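Local coordinates for ORF48 (Lactococcus phage TP901-1, PDB 3UH8), which is a structural protein of the phage baseplate, the assembly at the tail tip that probably attaches the virion to its lactococcal host, at residues Glu67-Phe72 with Leu79-Ser84; Gln49-Leu54 with Gly106-Gln111; Ala34-Asn39 with Phe98-Gln103. One frame throughout, in Å; residues are numbered along the deposited sequence.

Interaction 1: Glu67-Phe72 with Leu79-Ser84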
loop_
_atom_site.group_PDB
_atom_site.type_symbol
_atom_site.label_atom_id
_atom_site.label_comp_id
_atom_site.label_asym_id
_atom_site.label_seq_id
_atom_site.Cartn_x
_atom_site.Cartn_y
_atom_site.Cartn_z
ATOM N N GLU A 67 7.615 -3.652 3.832
ATOM C CA GLU A 67 6.979 -4.941 4.100
ATOM C C GLU A 67 6.406 -5.510 2.815
ATOM O O GLU A 67 5.725 -4.795 2.077
ATOM C CB GLU A 67 5.856 -4.784 5.131
ATOM C CG GLU A 67 6.303 -4.315 6.506
ATOM C CD GLU A 67 5.198 -3.758 7.379
ATOM O OE1 GLU A 67 4.010 -4.010 7.078
ATOM O OE2 GLU A 67 5.521 -3.071 8.374
ATOM N N SER A 68 6.670 -6.799 2.555
ATOM C CA SER A 68 6.146 -7.483 1.374
ATOM C C SER A 68 4.652 -7.740 1.542
ATOM O O SER A 68 4.222 -8.198 2.607
ATOM C CB SER A 68 6.897 -8.789 1.128
ATOM O OG SER A 68 6.577 -9.783 2.086
ATOM N N VAL A 69 3.863 -7.408 0.507
ATOM C CA VAL A 69 2.410 -7.601 0.481
ATOM C C VAL A 69 2.149 -9.086 0.183
ATOM O O VAL A 69 2.715 -9.632 -0.768
ATOM C CB VAL A 69 1.724 -6.635 -0.529
ATOM C CG1 VAL A 69 0.240 -6.954 -0.709
ATOM C CG2 VAL A 69 1.906 -5.178 -0.108
ATOM N N VAL A 70 1.328 -9.739 1.022
ATOM C CA VAL A 70 1.034 -11.170 0.906
ATOM C C VAL A 70 0.106 -11.506 -0.267
ATOM O O VAL A 70 0.516 -12.261 -1.144
ATOM C CB VAL A 70 0.601 -11.822 2.254
ATOM C CG1 VAL A 70 0.449 -13.339 2.122
ATOM C CG2 VAL A 70 1.584 -11.487 3.372
ATOM N N SER A 71 -1.118 -10.948 -0.297
ATOM C CA SER A 71 -2.107 -11.242 -1.343
ATOM C C SER A 71 -2.238 -10.150 -2.400
ATOM O O SER A 71 -2.346 -8.968 -2.062
ATOM C CB SER A 71 -3.465 -11.550 -0.725
ATOM O OG SER A 71 -3.352 -12.557 0.267
ATOM N N PHE A 72 -2.243 -10.559 -3.684
ATOM C CA PHE A 72 -2.363 -9.662 -4.836
ATOM C C PHE A 72 -2.807 -10.370 -6.108
ATOM O O PHE A 72 -2.458 -11.526 -6.339
ATOM C CB PHE A 72 -1.056 -8.873 -5.091
ATOM C CG PHE A 72 0.186 -9.699 -5.344
ATOM C CD1 PHE A 72 0.619 -9.952 -6.640
ATOM C CD2 PHE A 72 0.934 -10.203 -4.285
ATOM C CE1 PHE A 72 1.772 -10.710 -6.873
ATOM C CE2 PHE A 72 2.081 -10.966 -4.522
ATOM C CZ PHE A 72 2.497 -11.208 -5.811
ATOM N N LEU A 79 -4.379 -5.461 -4.874
ATOM C CA LEU A 79 -3.573 -5.970 -3.769
ATOM C C LEU A 79 -4.300 -5.826 -2.434
ATOM O O LEU A 79 -5.140 -4.936 -2.273
ATOM C CB LEU A 79 -2.162 -5.333 -3.725
ATOM C CG LEU A 79 -2.032 -3.819 -3.476
ATOM C CD1 LEU A 79 -2.019 -3.500 -1.989
ATOM C CD2 LEU A 79 -0.757 -3.293 -4.086
ATOM N N LYS A 80 -3.946 -6.684 -1.475
ATOM C CA LYS A 80 -4.495 -6.660 -0.129
ATOM C C LYS A 80 -3.330 -6.645 0.856
ATOM O O LYS A 80 -2.587 -7.625 0.944
ATOM C CB LYS A 80 -5.429 -7.863 0.103
ATOM C CG LYS A 80 -6.102 -7.876 1.471
ATOM C CD LYS A 80 -6.961 -9.112 1.652
ATOM C CE LYS A 80 -7.539 -9.189 3.040
ATOM N NZ LYS A 80 -8.490 -10.321 3.174
ATOM N N TYR A 81 -3.143 -5.516 1.558
ATOM C CA TYR A 81 -2.083 -5.379 2.554
ATOM C C TYR A 81 -2.684 -5.386 3.960
ATOM O O TYR A 81 -3.532 -4.551 4.256
ATOM C CB TYR A 81 -1.220 -4.110 2.315
ATOM C CG TYR A 81 -0.392 -3.719 3.523
ATOM C CD1 TYR A 81 0.733 -4.448 3.892
ATOM C CD2 TYR A 81 -0.779 -2.657 4.340
ATOM C CE1 TYR A 81 1.463 -4.127 5.034
ATOM C CE2 TYR A 81 -0.053 -2.323 5.483
ATOM C CZ TYR A 81 1.060 -3.069 5.832
ATOM O OH TYR A 81 1.773 -2.738 6.957
ATOM N N VAL A 82 -2.218 -6.301 4.823
ATOM C CA VAL A 82 -2.676 -6.393 6.215
ATOM C C VAL A 82 -1.812 -5.448 7.050
ATOM O O VAL A 82 -0.589 -5.614 7.087
ATOM C CB VAL A 82 -2.673 -7.854 6.751
ATOM C CG1 VAL A 82 -3.080 -7.911 8.226
ATOM C CG2 VAL A 82 -3.583 -8.750 5.913
ATOM N N ALA A 83 -2.443 -4.436 7.683
ATOM C CA ALA A 83 -1.755 -3.441 8.508
ATOM C C ALA A 83 -0.976 -4.098 9.641
ATOM O O ALA A 83 -1.556 -4.786 10.485
ATOM C CB ALA A 83 -2.741 -2.417 9.057
ATOM N N SER A 84 0.355 -3.932 9.602
ATOM C CA SER A 84 1.285 -4.459 10.601
ATOM C C SER A 84 1.223 -3.577 11.846
ATOM O O SER A 84 0.609 -2.508 11.806
ATOM C CB SER A 84 2.705 -4.455 10.042
ATOM O OG SER A 84 3.145 -3.137 9.749
HETATM O O HOH W 1 0.235 -7.981 3.558
HETATM O O HOH W 2 -2.179 -9.799 2.447
#
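Glu67 reaches across to Tyr81 and Ser84 with an extended side chain and spends one carboxylate oxygen on each. The phenol oxygen OH of Tyr81 donates to OE1 of Glu67 over 2.6 Å, with OE1 lying at the edge of the ring and the carboxylate turned 37° from the ring plane. Ser84 OG gives its proton to Glu67 OE2 at 2.7 Å, on the syn side, so two donors together fix the rotation of the carboxylate. Tyr81 OH also accepts a hydrogen bond from Ser84 N, which ties the phenol to the turn where Ser84 N-caps helix 85-89 through Ala87. The two segments belong to a beta hairpin, strands 65-73 and 78-82, in a domain of immunoglobulin fold. Its regular antiparallel pairing is confined to the end nearest the turn, where Phe72 and Leu79 form a non-hydrogen-bonded pair and their CB atoms pack 4.0 Å apart. Next to them Lys80 N donates to Ser71 O at 2.8 Å. Further along the strands separate, and two waters bridge the opening: one accepts from the backbone N of both Val70 and Val82, the other accepts from Ser71 N and donates to Lys80 O. Val69 lays its two methyls against the other strand: CG1, anti to the backbone N (chi1 172°), lies 3.3 Å from Lys80 O, while CG2 touches Tyr81 CB, the two side chains crossing nearly at right angles.

Interaction 2: Gln49-Leu54 with Gly106-Gln111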
loop_
_atom_site.group_PDB
_atom_site.type_symbol
_atom_site.label_atom_id
_atom_site.label_comp_id
_atom_site.label_asym_id
_atom_site.label_seq_id
_atom_site.Cartn_x
_atom_site.Cartn_y
_atom_site.Cartn_z
ATOM N N GLN A 49 6.453 -8.110 -7.525
ATOM C CA GLN A 49 6.021 -8.271 -6.142
ATOM C C GLN A 49 5.745 -6.902 -5.501
ATOM O O GLN A 49 6.644 -6.057 -5.476
ATOM C CB GLN A 49 7.090 -9.062 -5.362
ATOM C CG GLN A 49 6.926 -9.117 -3.841
ATOM C CD GLN A 49 5.737 -9.917 -3.389
ATOM O OE1 GLN A 49 5.398 -10.956 -3.964
ATOM N NE2 GLN A 49 5.086 -9.448 -2.336
ATOM N N PRO A 50 4.517 -6.658 -4.985
ATOM C CA PRO A 50 4.244 -5.361 -4.346
ATOM C C PRO A 50 4.812 -5.263 -2.933
ATOM O O PRO A 50 4.827 -6.247 -2.193
ATOM C CB PRO A 50 2.717 -5.257 -4.357
ATOM C CG PRO A 50 2.217 -6.641 -4.535
ATOM C CD PRO A 50 3.339 -7.548 -4.935
ATOM N N PHE A 51 5.284 -4.067 -2.571
ATOM C CA PHE A 51 5.861 -3.788 -1.260
ATOM C C PHE A 51 5.212 -2.576 -0.620
ATOM O O PHE A 51 5.032 -1.550 -1.279
ATOM C CB PHE A 51 7.379 -3.580 -1.370
ATOM C CG PHE A 51 8.180 -4.856 -1.445
ATOM C CD1 PHE A 51 8.701 -5.436 -0.295
ATOM C CD2 PHE A 51 8.413 -5.481 -2.661
ATOM C CE1 PHE A 51 9.441 -6.620 -0.364
ATOM C CE2 PHE A 51 9.166 -6.656 -2.731
ATOM C CZ PHE A 51 9.664 -7.224 -1.581
ATOM N N PHE A 52 4.857 -2.697 0.664
ATOM C CA PHE A 52 4.275 -1.601 1.428
ATOM C C PHE A 52 5.427 -0.797 2.019
ATOM O O PHE A 52 6.166 -1.309 2.864
ATOM C CB PHE A 52 3.324 -2.125 2.524
ATOM C CG PHE A 52 2.827 -1.065 3.482
ATOM C CD1 PHE A 52 1.778 -0.223 3.132
ATOM C CD2 PHE A 52 3.414 -0.903 4.732
ATOM C CE1 PHE A 52 1.323 0.758 4.016
ATOM C CE2 PHE A 52 2.950 0.072 5.618
ATOM C CZ PHE A 52 1.910 0.898 5.255
ATOM N N CYS A 53 5.599 0.444 1.547
ATOM C CA CYS A 53 6.662 1.320 2.022
ATOM C C CYS A 53 6.077 2.454 2.858
ATOM O O CYS A 53 5.521 3.405 2.309
ATOM C CB CYS A 53 7.507 1.840 0.861
ATOM S SG CYS A 53 8.255 0.543 -0.159
ATOM N N LEU A 54 6.153 2.311 4.192
ATOM C CA LEU A 54 5.672 3.325 5.127
ATOM C C LEU A 54 6.757 4.373 5.268
ATOM O O LEU A 54 7.929 4.032 5.489
ATOM C CB LEU A 54 5.293 2.726 6.500
ATOM C CG LEU A 54 4.955 3.721 7.636
ATOM C CD1 LEU A 54 3.610 4.418 7.415
ATOM C CD2 LEU A 54 4.980 3.041 8.976
ATOM N N GLY A 106 20.118 -11.605 -6.410
ATOM C CA GLY A 106 19.787 -12.011 -5.046
ATOM C C GLY A 106 19.165 -10.917 -4.200
ATOM O O GLY A 106 19.096 -11.029 -2.975
ATOM N N ARG A 107 18.715 -9.832 -4.860
ATOM C CA ARG A 107 18.099 -8.675 -4.219
ATOM C C ARG A 107 16.945 -8.121 -5.062
ATOM O O ARG A 107 16.996 -8.165 -6.294
ATOM C CB ARG A 107 19.154 -7.584 -3.995
ATOM N N TRP A 108 15.928 -7.564 -4.386
ATOM C CA TRP A 108 14.747 -6.978 -5.017
ATOM C C TRP A 108 15.090 -5.660 -5.701
ATOM O O TRP A 108 15.866 -4.870 -5.159
ATOM C CB TRP A 108 13.626 -6.790 -3.988
ATOM C CG TRP A 108 13.041 -8.081 -3.506
ATOM C CD1 TRP A 108 13.368 -8.758 -2.366
ATOM C CD2 TRP A 108 12.061 -8.882 -4.179
ATOM N NE1 TRP A 108 12.643 -9.924 -2.282
ATOM C CE2 TRP A 108 11.829 -10.027 -3.381
ATOM C CE3 TRP A 108 11.362 -8.751 -5.392
ATOM C CZ2 TRP A 108 10.925 -11.028 -3.752
ATOM C CZ3 TRP A 108 10.472 -9.748 -5.761
ATOM C CH2 TRP A 108 10.253 -10.865 -4.941
ATOM N N ILE A 109 14.535 -5.443 -6.904
ATOM C CA ILE A 109 14.758 -4.235 -7.700
ATOM C C ILE A 109 13.439 -3.651 -8.183
ATOM O O ILE A 109 12.694 -4.328 -8.893
ATOM C CB ILE A 109 15.752 -4.490 -8.855
ATOM N N GLU A 110 13.148 -2.397 -7.790
ATOM C CA GLU A 110 11.918 -1.696 -8.150
ATOM C C GLU A 110 11.837 -1.360 -9.635
ATOM O O GLU A 110 12.705 -0.662 -10.164
ATOM C CB GLU A 110 11.723 -0.431 -7.297
ATOM C CG GLU A 110 10.426 0.294 -7.611
ATOM C CD GLU A 110 10.411 1.758 -7.239
ATOM O OE1 GLU A 110 10.935 2.575 -8.030
ATOM O OE2 GLU A 110 9.861 2.091 -6.165
ATOM N N GLN A 111 10.768 -1.838 -10.288
ATOM C CA GLN A 111 10.491 -1.581 -11.699
ATOM C C GLN A 111 9.660 -0.311 -11.848
ATOM O O GLN A 111 9.831 0.418 -12.825
ATOM C CB GLN A 111 9.803 -2.796 -12.341
ATOM C CG GLN A 111 10.696 -3.626 -13.283
ATOM C CD GLN A 111 12.156 -3.754 -12.881
ATOM O OE1 GLN A 111 13.058 -3.318 -13.605
ATOM N NE2 GLN A 111 12.428 -4.355 -11.728
#
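Trp108 packs against Gln49 and Phe51, and its indole can be followed outward from the backbone. From CB, the torsion that sets CG anti to the carbonyl carbon (chi1 -69°) sends the ring system toward strand 49-54. The five-membered ring comes first: CG, CD1, NE1 and CE2 lie 4.0 to 4.1 Å from CZ of Phe51, and CD2 is closest to that atom at 3.9 Å. Phe51 thus turns its edge to one face of the indole, a T-shaped pair with the centroid of Phe51 5.1 Å from that of the five-membered ring and planes at 66°. At the start of the six-membered ring, CE3 meets Phe51 CE2. Strand 92-103 lies between the two segments in the sheet of this immunoglobulin-like domain, pairing antiparallel with both 49-54 and 108-110, so the indole bridges strands that are not direct neighbours. At the far rim the partner changes to Gln49: Trp108 CZ3 packs 3.5 Å from its CB, and CH2 lies 3.9 Å from its CG. Beyond CG the glutamine chain bends at chi2 and carries its amide away from the indole, where NE2 bonds to Val69 O and more weakly to Pro50 O. Arg101, from the intervening strand, adds a cation-pi contact to Phe51.

Interaction 3: Ala34-Asn39 with Phe98-Gln103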
loop_
_atom_site.group_PDB
_atom_site.type_symbol
_atom_site.label_atom_id
_atom_site.label_comp_id
_atom_site.label_asym_id
_atom_site.label_seq_id
_atom_site.Cartn_x
_atom_site.Cartn_y
_atom_site.Cartn_z
ATOM N N ALA A 34 -6.200 -2.300 -2.350
ATOM C CA ALA A 34 -5.869 -1.246 -3.306
ATOM C C ALA A 34 -5.948 -1.651 -4.771
ATOM O O ALA A 34 -5.436 -2.703 -5.154
ATOM C CB ALA A 34 -4.504 -0.650 -2.989
ATOM N N GLN A 35 -6.588 -0.793 -5.590
ATOM C CA GLN A 35 -6.692 -0.958 -7.041
ATOM C C GLN A 35 -5.573 -0.099 -7.658
ATOM O O GLN A 35 -5.586 1.122 -7.502
ATOM C CB GLN A 35 -8.090 -0.528 -7.547
ATOM C CG GLN A 35 -8.186 -0.411 -9.068
ATOM C CD GLN A 35 -8.817 -1.614 -9.708
ATOM O OE1 GLN A 35 -10.042 -1.771 -9.705
ATOM N NE2 GLN A 35 -8.000 -2.467 -10.307
ATOM N N ILE A 36 -4.562 -0.737 -8.269
ATOM C CA ILE A 36 -3.451 -0.040 -8.906
ATOM C C ILE A 36 -3.915 0.478 -10.270
ATOM O O ILE A 36 -4.560 -0.234 -11.041
ATOM C CB ILE A 36 -2.153 -0.881 -8.943
ATOM C CG1 ILE A 36 -1.850 -1.544 -7.569
ATOM C CG2 ILE A 36 -0.962 -0.074 -9.426
ATOM C CD1 ILE A 36 -1.834 -0.612 -6.251
ATOM N N VAL A 37 -3.645 1.754 -10.492
ATOM C CA VAL A 37 -4.072 2.472 -11.677
ATOM C C VAL A 37 -2.921 3.231 -12.341
ATOM O O VAL A 37 -2.035 3.752 -11.664
ATOM C CB VAL A 37 -5.334 3.322 -11.336
ATOM C CG1 VAL A 37 -5.231 4.769 -11.800
ATOM C CG2 VAL A 37 -6.601 2.662 -11.868
ATOM N N GLU A 38 -2.927 3.244 -13.677
ATOM C CA GLU A 38 -1.971 3.971 -14.505
ATOM C C GLU A 38 -2.811 4.681 -15.560
ATOM O O GLU A 38 -3.427 4.021 -16.402
ATOM C CB GLU A 38 -0.917 3.032 -15.125
ATOM C CG GLU A 38 0.272 3.779 -15.705
ATOM C CD GLU A 38 1.554 2.980 -15.818
ATOM O OE1 GLU A 38 2.511 3.287 -15.070
ATOM O OE2 GLU A 38 1.614 2.065 -16.670
ATOM N N ASN A 39 -2.906 6.024 -15.448
ATOM C CA ASN A 39 -3.710 6.912 -16.304
ATOM C C ASN A 39 -5.232 6.645 -16.207
ATOM O O ASN A 39 -5.954 6.777 -17.200
ATOM C CB ASN A 39 -3.211 6.926 -17.763
ATOM C CG ASN A 39 -1.903 7.643 -17.984
ATOM O OD1 ASN A 39 -1.634 8.717 -17.429
ATOM N ND2 ASN A 39 -1.086 7.097 -18.866
ATOM N N PHE A 98 3.210 2.167 -2.533
ATOM C CA PHE A 98 3.453 0.791 -2.960
ATOM C C PHE A 98 4.514 0.734 -4.046
ATOM O O PHE A 98 4.400 1.431 -5.052
ATOM C CB PHE A 98 2.160 0.092 -3.406
ATOM C CG PHE A 98 1.213 -0.210 -2.271
ATOM C CD1 PHE A 98 1.437 -1.292 -1.425
ATOM C CD2 PHE A 98 0.109 0.592 -2.033
ATOM C CE1 PHE A 98 0.575 -1.556 -0.358
ATOM C CE2 PHE A 98 -0.762 0.321 -0.973
ATOM C CZ PHE A 98 -0.521 -0.751 -0.141
ATOM N N SER A 99 5.553 -0.083 -3.825
ATOM C CA SER A 99 6.670 -0.289 -4.744
ATOM C C SER A 99 6.601 -1.710 -5.310
ATOM O O SER A 99 6.426 -2.664 -4.553
ATOM C CB SER A 99 7.993 -0.051 -4.024
ATOM O OG SER A 99 9.109 -0.442 -4.806
ATOM N N PHE A 100 6.720 -1.840 -6.640
ATOM C CA PHE A 100 6.637 -3.123 -7.344
ATOM C C PHE A 100 8.022 -3.537 -7.793
ATOM O O PHE A 100 8.689 -2.792 -8.515
ATOM C CB PHE A 100 5.623 -3.045 -8.498
ATOM C CG PHE A 100 4.237 -2.649 -8.032
ATOM C CD1 PHE A 100 3.899 -1.311 -7.855
ATOM C CD2 PHE A 100 3.286 -3.615 -7.728
ATOM C CE1 PHE A 100 2.632 -0.948 -7.395
ATOM C CE2 PHE A 100 2.013 -3.249 -7.277
ATOM C CZ PHE A 100 1.702 -1.919 -7.102
ATOM N N ARG A 101 8.490 -4.692 -7.283
ATOM C CA ARG A 101 9.860 -5.160 -7.488
ATOM C C ARG A 101 10.012 -6.580 -8.028
ATOM O O ARG A 101 9.137 -7.426 -7.838
ATOM C CB ARG A 101 10.668 -5.010 -6.175
ATOM C CG ARG A 101 10.343 -3.736 -5.397
ATOM C CD ARG A 101 11.153 -3.516 -4.143
ATOM N NE ARG A 101 10.788 -2.234 -3.542
ATOM C CZ ARG A 101 11.243 -1.780 -2.379
ATOM N NH1 ARG A 101 12.092 -2.507 -1.664
ATOM N NH2 ARG A 101 10.849 -0.600 -1.920
ATOM N N LYS A 102 11.162 -6.838 -8.684
ATOM C CA LYS A 102 11.555 -8.152 -9.196
ATOM C C LYS A 102 12.976 -8.499 -8.723
ATOM O O LYS A 102 13.807 -7.600 -8.559
ATOM C CB LYS A 102 11.359 -8.254 -10.725
ATOM C CG LYS A 102 12.612 -8.197 -11.588
ATOM C CD LYS A 102 12.314 -7.521 -12.907
ATOM C CE LYS A 102 12.684 -8.364 -14.092
ATOM N NZ LYS A 102 12.596 -7.579 -15.350
ATOM N N GLN A 103 13.249 -9.792 -8.503
ATOM C CA GLN A 103 14.525 -10.281 -8.008
ATOM C C GLN A 103 15.544 -10.623 -9.063
ATOM O O GLN A 103 15.261 -11.352 -10.019
ATOM C CB GLN A 103 14.317 -11.444 -7.062
ATOM C CG GLN A 103 14.429 -11.020 -5.631
ATOM C CD GLN A 103 14.667 -12.201 -4.748
ATOM O OE1 GLN A 103 13.979 -13.215 -4.838
ATOM N NE2 GLN A 103 15.669 -12.114 -3.890
#
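The ring of Phe100 presents its CZ end to Ile36, with CD1 of the isoleucine lying at the ring edge, in its plane. CG1 of Ile36 comes closer, 3.6 Å from Phe100 CZ, but approaches obliquely, and CG2 is 4.0 Å from the same CZ atom. Three carbons of one side chain gather round a single ring atom, the two residues arriving from opposite directions. In Ile36 the chi1 of -47° sets CG2 anti to the backbone N, which turns both branches to the phenylalanine. Phe112 stacks with the Phe100 ring, and Phe45 meets it at an inclined angle. Two residues earlier on each strand the pattern recurs more loosely: CB of Ala34 lies 4.4 Å from CE2 of Phe98. Strands 30-38 and 92-103 are not paired with each other; they face one another across the interior of the immunoglobulin-type domain, and Leu79 of strand 78-82 touches all four residues. Alternate residues of strand 92-103 turn the other way, where Arg101 NE donates to Ser99 OG at 2.8 Å. The inward contact is purely apolar and buried, which implies that its cohesion comes from dispersion and the exclusion of water rather than from directional bonds.

The three contacts lie within one small, mostly beta domain, their centres 10 to 12 Å apart. Along the chain, interaction 1 is nested inside the loops closed by both of the others, whereas interactions 2 and 3 cross, their segments alternating. Shared neighbours in the sheet knit them together: strand 49-54 lies beside strand 65-73 of interaction 1 and strand 92-103 of interaction 3, and strand 78-82 pairs with strand 30-38. Backbone bonds such as Glu67 O to Phe52 N, Leu79 O to Ala34 N and Phe51 N to Ser99 O join the contacts directly. A local hairpin is thereby tied to contacts between segments more than fifty residues apart within one immunoglobulin-like domain.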